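Local coordinates for single-stranded DNA-binding protein (Thermus aquaticus, PDB 2FXQ) that binds single-stranded DNA and, as a homodimer, probably brings partner proteins to their sites of action in DNA replication, recombination and repair, at residues T13-P18 with D31-G36; L75-G80 with F103-E108; R180-W185 with L222-P227. One frame throughout, in Å; residues are numbered along the deposited sequence.

Contact 1: T13-P18 with D31-G36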
loop_
_atom_site.group_PDB
_atom_site.type_symbol
_atom_site.label_atom_id
_atom_site.label_comp_id
_atom_site.label_asym_id
_atom_site.label_seq_id
_atom_site.Cartn_x
_atom_site.Cartn_y
_atom_site.Cartn_z
ATOM N N THR A 13 -13.811 6.407 -7.750
ATOM C CA THR A 13 -15.240 6.527 -7.910
ATOM C C THR A 13 -15.615 6.032 -9.304
ATOM O O THR A 13 -14.935 6.369 -10.313
ATOM C CB THR A 13 -15.572 8.028 -7.862
ATOM O OG1 THR A 13 -15.218 8.485 -6.562
ATOM C CG2 THR A 13 -17.068 8.274 -8.003
ATOM N N LEU A 14 -16.712 5.285 -9.375
ATOM C CA LEU A 14 -17.197 4.805 -10.669
ATOM C C LEU A 14 -17.747 5.965 -11.548
ATOM O O LEU A 14 -18.592 6.800 -11.117
ATOM C CB LEU A 14 -18.276 3.737 -10.469
ATOM C CG LEU A 14 -17.799 2.348 -9.985
ATOM C CD1 LEU A 14 -19.009 1.536 -9.506
ATOM C CD2 LEU A 14 -17.102 1.529 -11.146
ATOM N N THR A 15 -17.259 6.015 -12.781
ATOM C CA THR A 15 -17.678 7.054 -13.701
ATOM C C THR A 15 -18.839 6.649 -14.563
ATOM O O THR A 15 -19.309 7.492 -15.319
ATOM C CB THR A 15 -16.559 7.501 -14.651
ATOM O OG1 THR A 15 -16.065 6.329 -15.343
ATOM C CG2 THR A 15 -15.391 8.060 -13.849
ATOM N N ALA A 16 -19.284 5.395 -14.467
ATOM C CA ALA A 16 -20.483 4.910 -15.139
ATOM C C ALA A 16 -20.990 3.733 -14.374
ATOM O O ALA A 16 -20.235 3.075 -13.653
ATOM C CB ALA A 16 -20.192 4.505 -16.627
ATOM N N ARG A 17 -22.269 3.405 -14.538
ATOM C CA ARG A 17 -22.786 2.191 -13.919
ATOM C C ARG A 17 -22.193 0.940 -14.598
ATOM O O ARG A 17 -22.305 0.840 -15.821
ATOM C CB ARG A 17 -24.326 2.192 -14.056
ATOM C CG ARG A 17 -25.070 1.108 -13.264
ATOM C CD ARG A 17 -26.586 1.049 -13.613
ATOM N NE ARG A 17 -26.814 0.420 -14.925
ATOM C CZ ARG A 17 -27.532 0.950 -15.910
ATOM N NH1 ARG A 17 -28.160 2.116 -15.721
ATOM N NH2 ARG A 17 -27.664 0.295 -17.082
ATOM N N PRO A 18 -21.547 0.023 -13.851
ATOM C CA PRO A 18 -21.052 -1.232 -14.433
ATOM C C PRO A 18 -22.179 -2.174 -14.815
ATOM O O PRO A 18 -23.053 -2.447 -13.941
ATOM C CB PRO A 18 -20.246 -1.875 -13.286
ATOM C CG PRO A 18 -20.032 -0.834 -12.268
ATOM C CD PRO A 18 -21.194 0.139 -12.422
ATOM N N ASP A 31 -16.622 -4.761 -16.085
ATOM C CA ASP A 31 -15.607 -3.734 -16.254
ATOM C C ASP A 31 -16.017 -2.487 -15.505
ATOM O O ASP A 31 -17.116 -2.000 -15.726
ATOM C CB ASP A 31 -15.439 -3.411 -17.725
ATOM C CG ASP A 31 -14.600 -4.424 -18.457
ATOM O OD1 ASP A 31 -13.707 -5.063 -17.861
ATOM O OD2 ASP A 31 -14.754 -4.650 -19.663
ATOM N N LEU A 32 -15.153 -1.972 -14.619
ATOM C CA LEU A 32 -15.441 -0.740 -13.877
ATOM C C LEU A 32 -14.575 0.361 -14.407
ATOM O O LEU A 32 -13.373 0.132 -14.641
ATOM C CB LEU A 32 -15.022 -0.913 -12.419
ATOM C CG LEU A 32 -15.475 -2.153 -11.631
ATOM C CD1 LEU A 32 -15.137 -2.039 -10.209
ATOM C CD2 LEU A 32 -16.947 -2.430 -11.764
ATOM N N ASN A 33 -15.128 1.560 -14.565
ATOM C CA ASN A 33 -14.296 2.670 -14.934
ATOM C C ASN A 33 -14.173 3.553 -13.682
ATOM O O ASN A 33 -15.191 4.086 -13.184
ATOM C CB ASN A 33 -14.858 3.425 -16.153
ATOM C CG ASN A 33 -14.739 2.600 -17.430
ATOM O OD1 ASN A 33 -13.628 2.336 -17.888
ATOM N ND2 ASN A 33 -15.865 2.188 -17.998
ATOM N N LEU A 34 -12.961 3.602 -13.130
ATOM C CA LEU A 34 -12.728 4.360 -11.858
ATOM C C LEU A 34 -11.962 5.648 -12.084
ATOM O O LEU A 34 -11.161 5.759 -13.034
ATOM C CB LEU A 34 -11.959 3.551 -10.799
ATOM C CG LEU A 34 -12.689 2.313 -10.267
ATOM C CD1 LEU A 34 -11.756 1.683 -9.257
ATOM C CD2 LEU A 34 -14.064 2.624 -9.599
ATOM N N ALA A 35 -12.243 6.632 -11.235
ATOM C CA ALA A 35 -11.577 7.934 -11.289
ATOM C C ALA A 35 -11.164 8.394 -9.916
ATOM O O ALA A 35 -11.819 8.082 -8.909
ATOM C CB ALA A 35 -12.457 8.979 -11.933
ATOM N N GLY A 36 -10.085 9.158 -9.871
ATOM C CA GLY A 36 -9.644 9.799 -8.645
ATOM C C GLY A 36 -8.729 10.969 -9.029
ATOM O O GLY A 36 -8.697 11.404 -10.190
HETATM O O HOH W 1 -12.481 9.071 -6.375
HETATM O O HOH W 2 -12.760 6.240 -15.232
HETATM O O HOH W 3 -17.904 1.646 -14.693
#

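Contact 2: L75-G80 with F103-E108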
loop_
_atom_site.group_PDB
_atom_site.type_symbol
_atom_site.label_atom_id
_atom_site.label_comp_id
_atom_site.label_asym_id
_atom_site.label_seq_id
_atom_site.Cartn_x
_atom_site.Cartn_y
_atom_site.Cartn_z
ATOM N N LEU A 75 -17.950 4.836 -4.582
ATOM C CA LEU A 75 -16.539 4.570 -4.248
ATOM C C LEU A 75 -16.314 3.064 -4.140
ATOM O O LEU A 75 -17.127 2.336 -3.525
ATOM C CB LEU A 75 -16.250 5.201 -2.883
ATOM C CG LEU A 75 -14.970 5.899 -2.518
ATOM C CD1 LEU A 75 -14.641 6.998 -3.543
ATOM C CD2 LEU A 75 -15.147 6.495 -1.065
ATOM N N ILE A 76 -15.172 2.618 -4.673
ATOM C CA ILE A 76 -14.838 1.200 -4.723
ATOM C C ILE A 76 -13.372 1.059 -4.288
ATOM O O ILE A 76 -12.489 1.778 -4.758
ATOM C CB ILE A 76 -15.000 0.615 -6.164
ATOM C CG1 ILE A 76 -16.365 0.937 -6.818
ATOM C CG2 ILE A 76 -14.704 -0.854 -6.190
ATOM C CD1 ILE A 76 -17.609 0.225 -6.176
ATOM N N PHE A 77 -13.129 0.092 -3.423
ATOM C CA PHE A 77 -11.768 -0.301 -3.078
ATOM C C PHE A 77 -11.409 -1.545 -3.897
ATOM O O PHE A 77 -12.196 -2.475 -4.028
ATOM C CB PHE A 77 -11.724 -0.625 -1.542
ATOM C CG PHE A 77 -10.436 -1.253 -1.093
ATOM C CD1 PHE A 77 -9.300 -0.536 -1.146
ATOM C CD2 PHE A 77 -10.388 -2.554 -0.621
ATOM C CE1 PHE A 77 -8.047 -1.091 -0.713
ATOM C CE2 PHE A 77 -9.165 -3.138 -0.161
ATOM C CZ PHE A 77 -8.007 -2.387 -0.196
ATOM N N VAL A 78 -10.227 -1.548 -4.516
ATOM C CA VAL A 78 -9.819 -2.628 -5.411
ATOM C C VAL A 78 -8.440 -3.096 -4.981
ATOM O O VAL A 78 -7.592 -2.264 -4.673
ATOM C CB VAL A 78 -9.637 -2.020 -6.870
ATOM C CG1 VAL A 78 -9.163 -3.097 -7.813
ATOM C CG2 VAL A 78 -10.942 -1.368 -7.326
ATOM N N GLU A 79 -8.218 -4.399 -4.939
ATOM C CA GLU A 79 -6.859 -4.916 -4.996
ATOM C C GLU A 79 -6.717 -5.826 -6.205
ATOM O O GLU A 79 -7.617 -6.610 -6.535
ATOM C CB GLU A 79 -6.500 -5.720 -3.715
ATOM C CG GLU A 79 -6.465 -4.835 -2.460
ATOM C CD GLU A 79 -5.820 -5.507 -1.241
ATOM O OE1 GLU A 79 -5.658 -4.819 -0.177
ATOM O OE2 GLU A 79 -5.378 -6.663 -1.390
ATOM N N GLY A 80 -5.590 -5.716 -6.890
ATOM C CA GLY A 80 -5.446 -6.538 -8.079
ATOM C C GLY A 80 -4.034 -6.478 -8.592
ATOM O O GLY A 80 -3.088 -6.284 -7.809
ATOM N N PHE A 103 -10.083 -8.733 -6.011
ATOM C CA PHE A 103 -11.438 -8.587 -5.407
ATOM C C PHE A 103 -11.692 -7.107 -5.303
ATOM O O PHE A 103 -10.755 -6.288 -5.430
ATOM C CB PHE A 103 -11.535 -9.177 -3.977
ATOM C CG PHE A 103 -10.603 -8.509 -2.976
ATOM C CD1 PHE A 103 -11.033 -7.424 -2.224
ATOM C CD2 PHE A 103 -9.319 -8.980 -2.796
ATOM C CE1 PHE A 103 -10.186 -6.789 -1.380
ATOM C CE2 PHE A 103 -8.473 -8.400 -1.874
ATOM C CZ PHE A 103 -8.888 -7.296 -1.189
ATOM N N ILE A 104 -12.953 -6.761 -5.079
ATOM C CA ILE A 104 -13.294 -5.378 -4.758
ATOM C C ILE A 104 -14.156 -5.355 -3.495
ATOM O O ILE A 104 -14.727 -6.387 -3.112
ATOM C CB ILE A 104 -14.062 -4.669 -5.939
ATOM C CG1 ILE A 104 -15.464 -5.321 -6.151
ATOM C CG2 ILE A 104 -13.205 -4.669 -7.229
ATOM C CD1 ILE A 104 -16.349 -4.472 -6.972
ATOM N N ASP A 105 -14.243 -4.176 -2.867
ATOM C CA ASP A 105 -15.195 -3.955 -1.757
ATOM C C ASP A 105 -15.786 -2.599 -2.022
ATOM O O ASP A 105 -15.114 -1.568 -1.885
ATOM C CB ASP A 105 -14.442 -3.930 -0.418
ATOM C CG ASP A 105 -13.967 -5.302 0.028
ATOM O OD1 ASP A 105 -12.738 -5.487 0.189
ATOM O OD2 ASP A 105 -14.749 -6.245 0.285
ATOM N N PRO A 106 -17.027 -2.547 -2.490
ATOM C CA PRO A 106 -17.727 -1.291 -2.651
ATOM C C PRO A 106 -17.870 -0.587 -1.309
ATOM O O PRO A 106 -18.025 -1.261 -0.277
ATOM C CB PRO A 106 -19.118 -1.766 -3.162
ATOM C CG PRO A 106 -18.873 -3.086 -3.721
ATOM C CD PRO A 106 -17.848 -3.719 -2.900
ATOM N N LEU A 107 -17.892 0.733 -1.289
ATOM C CA LEU A 107 -17.834 1.481 -0.059
ATOM C C LEU A 107 -19.056 2.372 -0.040
ATOM O O LEU A 107 -19.612 2.659 -1.116
ATOM C CB LEU A 107 -16.605 2.363 0.005
ATOM C CG LEU A 107 -15.311 1.563 -0.242
ATOM C CD1 LEU A 107 -14.067 2.527 -0.295
ATOM C CD2 LEU A 107 -15.123 0.605 0.983
ATOM N N GLU A 108 -19.474 2.790 1.167
ATOM C CA GLU A 108 -20.602 3.702 1.310
ATOM C C GLU A 108 -20.318 5.127 0.927
ATOM O O GLU A 108 -21.197 5.813 0.399
ATOM C CB GLU A 108 -21.168 3.602 2.711
ATOM C CG GLU A 108 -21.774 2.220 2.839
ATOM C CD GLU A 108 -22.342 1.935 4.218
ATOM O OE1 GLU A 108 -22.668 0.753 4.480
ATOM O OE2 GLU A 108 -22.476 2.881 5.021
HETATM O O HOH W 4 -19.859 5.370 -2.337
#

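Contact 3: R180-W185 with L222-P227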
loop_
_atom_site.group_PDB
_atom_site.type_symbol
_atom_site.label_atom_id
_atom_site.label_comp_id
_atom_site.label_asym_id
_atom_site.label_seq_id
_atom_site.Cartn_x
_atom_site.Cartn_y
_atom_site.Cartn_z
ATOM N N ARG A 180 13.025 13.436 -11.780
ATOM C CA ARG A 180 13.932 14.183 -10.869
ATOM C C ARG A 180 15.024 13.310 -10.273
ATOM O O ARG A 180 15.652 12.555 -10.984
ATOM C CB ARG A 180 13.104 14.854 -9.756
ATOM C CG ARG A 180 12.114 15.871 -10.337
ATOM C CD ARG A 180 11.317 16.654 -9.282
ATOM N NE ARG A 180 10.572 17.740 -9.932
ATOM C CZ ARG A 180 9.257 17.827 -10.016
ATOM N NH1 ARG A 180 8.482 16.884 -9.493
ATOM N NH2 ARG A 180 8.708 18.869 -10.628
ATOM N N GLU A 181 15.228 13.364 -8.944
ATOM C CA GLU A 181 16.301 12.571 -8.318
ATOM C C GLU A 181 16.176 11.055 -8.534
ATOM O O GLU A 181 17.168 10.364 -8.643
ATOM C CB GLU A 181 16.300 12.853 -6.796
ATOM C CG GLU A 181 17.408 12.227 -5.973
ATOM C CD GLU A 181 17.430 12.790 -4.544
ATOM O OE1 GLU A 181 17.555 11.991 -3.576
ATOM O OE2 GLU A 181 17.311 14.042 -4.387
ATOM N N LEU A 182 14.959 10.517 -8.546
ATOM C CA LEU A 182 14.810 9.094 -8.752
ATOM C C LEU A 182 15.166 8.707 -10.175
ATOM O O LEU A 182 15.696 7.626 -10.394
ATOM C CB LEU A 182 13.322 8.700 -8.495
ATOM C CG LEU A 182 12.866 8.382 -7.071
ATOM C CD1 LEU A 182 11.399 7.879 -7.283
ATOM C CD2 LEU A 182 13.773 7.262 -6.506
ATOM N N ALA A 183 14.880 9.602 -11.143
ATOM C CA ALA A 183 15.318 9.352 -12.561
ATOM C C ALA A 183 16.869 9.341 -12.628
ATOM O O ALA A 183 17.481 8.459 -13.264
ATOM C CB ALA A 183 14.764 10.404 -13.509
ATOM N N GLU A 184 17.494 10.289 -11.941
ATOM C CA GLU A 184 18.973 10.354 -11.973
ATOM C C GLU A 184 19.579 9.134 -11.337
ATOM O O GLU A 184 20.537 8.579 -11.846
ATOM C CB GLU A 184 19.474 11.572 -11.229
ATOM C CG GLU A 184 20.195 12.526 -12.158
ATOM C CD GLU A 184 19.559 13.861 -12.062
ATOM O OE1 GLU A 184 19.741 14.674 -12.980
ATOM O OE2 GLU A 184 18.855 14.049 -11.049
ATOM N N TRP A 185 19.025 8.722 -10.215
ATOM C CA TRP A 185 19.471 7.474 -9.579
ATOM C C TRP A 185 19.213 6.253 -10.473
ATOM O O TRP A 185 20.082 5.396 -10.618
ATOM C CB TRP A 185 18.726 7.307 -8.243
ATOM C CG TRP A 185 19.060 6.052 -7.547
ATOM C CD1 TRP A 185 20.097 5.842 -6.637
ATOM C CD2 TRP A 185 18.371 4.794 -7.677
ATOM N NE1 TRP A 185 20.062 4.530 -6.213
ATOM C CE2 TRP A 185 19.025 3.870 -6.827
ATOM C CE3 TRP A 185 17.259 4.363 -8.416
ATOM C CZ2 TRP A 185 18.616 2.537 -6.722
ATOM C CZ3 TRP A 185 16.885 3.075 -8.355
ATOM C CH2 TRP A 185 17.542 2.151 -7.470
ATOM N N LEU A 222 7.424 6.242 -7.179
ATOM C CA LEU A 222 7.582 7.194 -6.099
ATOM C C LEU A 222 8.755 6.776 -5.196
ATOM O O LEU A 222 9.360 7.630 -4.556
ATOM C CB LEU A 222 6.299 7.303 -5.295
ATOM C CG LEU A 222 5.117 7.795 -6.170
ATOM C CD1 LEU A 222 3.837 7.794 -5.316
ATOM C CD2 LEU A 222 5.374 9.222 -6.759
ATOM N N ARG A 223 9.076 5.493 -5.179
ATOM C CA ARG A 223 10.273 5.017 -4.485
ATOM C C ARG A 223 10.833 3.907 -5.365
ATOM O O ARG A 223 10.078 3.167 -5.998
ATOM C CB ARG A 223 9.884 4.375 -3.152
ATOM C CG ARG A 223 11.121 3.969 -2.346
ATOM C CD ARG A 223 10.883 3.886 -0.829
ATOM N NE ARG A 223 12.071 3.375 -0.145
ATOM C CZ ARG A 223 12.218 3.303 1.196
ATOM N NH1 ARG A 223 11.301 3.732 2.033
ATOM N NH2 ARG A 223 13.307 2.807 1.707
ATOM N N LEU A 224 12.159 3.800 -5.429
ATOM C CA LEU A 224 12.795 2.700 -6.111
ATOM C C LEU A 224 13.905 2.131 -5.188
ATOM O O LEU A 224 14.630 2.876 -4.528
ATOM C CB LEU A 224 13.525 3.207 -7.410
ATOM C CG LEU A 224 12.622 3.786 -8.521
ATOM C CD1 LEU A 224 13.529 4.291 -9.656
ATOM C CD2 LEU A 224 11.684 2.706 -9.008
ATOM N N GLU A 225 14.007 0.812 -5.139
ATOM C CA GLU A 225 15.012 0.166 -4.333
ATOM C C GLU A 225 15.517 -1.011 -5.149
ATOM O O GLU A 225 14.839 -1.483 -6.035
ATOM C CB GLU A 225 14.455 -0.352 -2.987
ATOM C CG GLU A 225 13.850 0.715 -2.061
ATOM C CD GLU A 225 14.885 1.719 -1.535
ATOM O OE1 GLU A 225 14.503 2.823 -1.047
ATOM O OE2 GLU A 225 16.103 1.437 -1.630
ATOM N N ARG A 226 16.701 -1.498 -4.790
ATOM C CA ARG A 226 17.260 -2.669 -5.407
ATOM C C ARG A 226 17.219 -3.908 -4.498
ATOM O O ARG A 226 17.834 -3.916 -3.428
ATOM C CB ARG A 226 18.737 -2.366 -5.678
ATOM C CG ARG A 226 18.973 -1.181 -6.572
ATOM C CD ARG A 226 20.444 -1.009 -6.899
ATOM N NE ARG A 226 20.842 -2.023 -7.866
ATOM C CZ ARG A 226 21.860 -1.866 -8.693
ATOM N NH1 ARG A 226 22.565 -0.734 -8.646
ATOM N NH2 ARG A 226 22.159 -2.817 -9.565
ATOM N N PRO A 227 16.558 -4.969 -4.924
ATOM C CA PRO A 227 16.512 -6.200 -4.143
ATOM C C PRO A 227 17.915 -6.819 -4.166
ATOM O O PRO A 227 18.658 -6.636 -5.127
ATOM C CB PRO A 227 15.518 -7.077 -4.901
ATOM C CG PRO A 227 15.509 -6.518 -6.289
ATOM C CD PRO A 227 15.766 -5.060 -6.177
#

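Contact 1: T13-P18 with D31-G36
L14 reaches across to L32 and L34 with a single methyl, and the densest packing of the contact gathers round it. Because CG stands beside the backbone N (chi1 -73°), CD2 of L14 is carried over the neighbouring strand. There it presses on CB of L32 at 3.5 Å, slightly tighter than normal van der Waals contact, and meets CD2 of L34 at 3.6 Å. Further along the chain the rigid ring of P18 extends this greasy row, its CG resting 3.5 Å from CD2 of L32. Leucine suits the place, since its branched end lets L14 touch both neighbours at once; L70 lies against L14, P18 and L32.

A backbone ladder forms the frame between the two faces: T13 N donates to A35 O at 2.8 Å, A35 N returns a bond to T13 O, and T15 N donates to N33 O at 2.9 Å. The face beyond it is looser and wetter. T15 lays CG2 against the small CB of A35, 3.6 Å away, and water 1 joins T13 OG1 to A35 O. Water 3 bridges A16 O and N33 N, where the chains have no direct bond. The amide oxygen of N33 turns to R55. Antiparallel pairing of this kind, with a leucine face inward and a partly exposed, water-bridged face of threonine, asparagine and alanine, is characteristic of the first two barrel strands of an OB fold.

Contact 2: L75-G80 with F103-E108
F77 and D105 face each other as a hydrogen-bonded antiparallel pair, F77 N donating to D105 O at 3.0 Å and D105 N to F77 O at 2.9 Å. The same ladder runs on through E79 and F103, also bonded in both directions, and at the other end L107 N donates to L75 O. Just past that rung, water 4 accepts from L75 N and donates to L107 O, continuing the pairing through solvent.

Apolar packing covers the face that carries I76, V78, I104 and P106. CG2 of I76 lies 3.9 Å from CB of I104, and CD1 of I76 swings the other way to P106 CB, also at 3.9 Å; beta-branched residues fill this layer well because they spread two arms close to the backbone. CG2 of V78 meets CG2 of I104, while W66 of helix 61-66 lies against I104 and P106.

Aromatic and carboxylate groups share the opposite face. With CG anti to the backbone N (chi1 171°), the F77 ring lies alongside D105, whose OD1 sits in the ring plane at its edge, 3.8 Å from CD2; the two planes are only 7° apart. The weakly positive C-H edge of the ring probably makes an acid tolerable there. L107 lays CD1 near CB of F77. The extended chain of E79 runs beside the F103 ring, CD coming within 3.6 Å of CZ, and F103 CE1 reaches F77 CE2 obliquely at 4.0 Å. OE2 of E79 is bonded to Q7 of the second subunit. The strand pair thus has two roles: its aliphatic face belongs to the barrel interior, while its mixed face, where F77 packs on L5 of the second subunit, serves the dimer interface.

Contact 3: R180-W185 with L222-P227
W185 leans from its helix onto L224 and R226, and its six-membered ring shares the contact with the methyls of L182. From CB the side chain sets out with CG anti to the backbone N (chi1 178°), which sends the indole across to the strand. CE3 is the first ring atom to meet it, 3.9 Å from CD1 of L224. CZ3 then presses on L224 CB at 3.5 Å, and the carbonyl oxygen of L224 lies over one ring face. At the far end CH2 and CZ2 both lie 3.7 Å from CG of R226, which touches the ring at its edge, near its plane. Were the indole cut back to an alanine, L224 CB and CD1 would probably lose their cover and the CG-CD part of R226 be left free to turn.

One turn back, L182 sets CD1 3.4 Å from L222 O, where L222 and R223 form a classic beta bulge opposite I198, and its CD2 approaches L224 CB at 4.2 Å.

R223 and E225, pointing away from the helix, pair in a salt bridge and face the second subunit. Polar fastening of the helix lies on other sides, as where E184 bonds Y145; against this strand it is held by van der Waals packing, with no hydrogen bond between them.

Overall arrangement
Contacts 1 and 2 belong to the first SSB domain and touch: strands 5-14 and 75-84 are neighbours, and L14 and L34 pack on I76, L34 also on V78, so both feed one hydrophobic interior. Contact 2 is the more buried; contact 1 frays into water at its loop. Both rely on backbone ladders, whereas contact 3, a surface contact in the second SSB domain about 31 Å from contact 1 and 30 Å from contact 2 between centres, has helix side chains packed on a strand, with no hydrogen bond across. Contacts 2 and 3 nevertheless share the dimer interface: L75 packs on R223 of the second subunit, bringing one copy's first domain against the other's second.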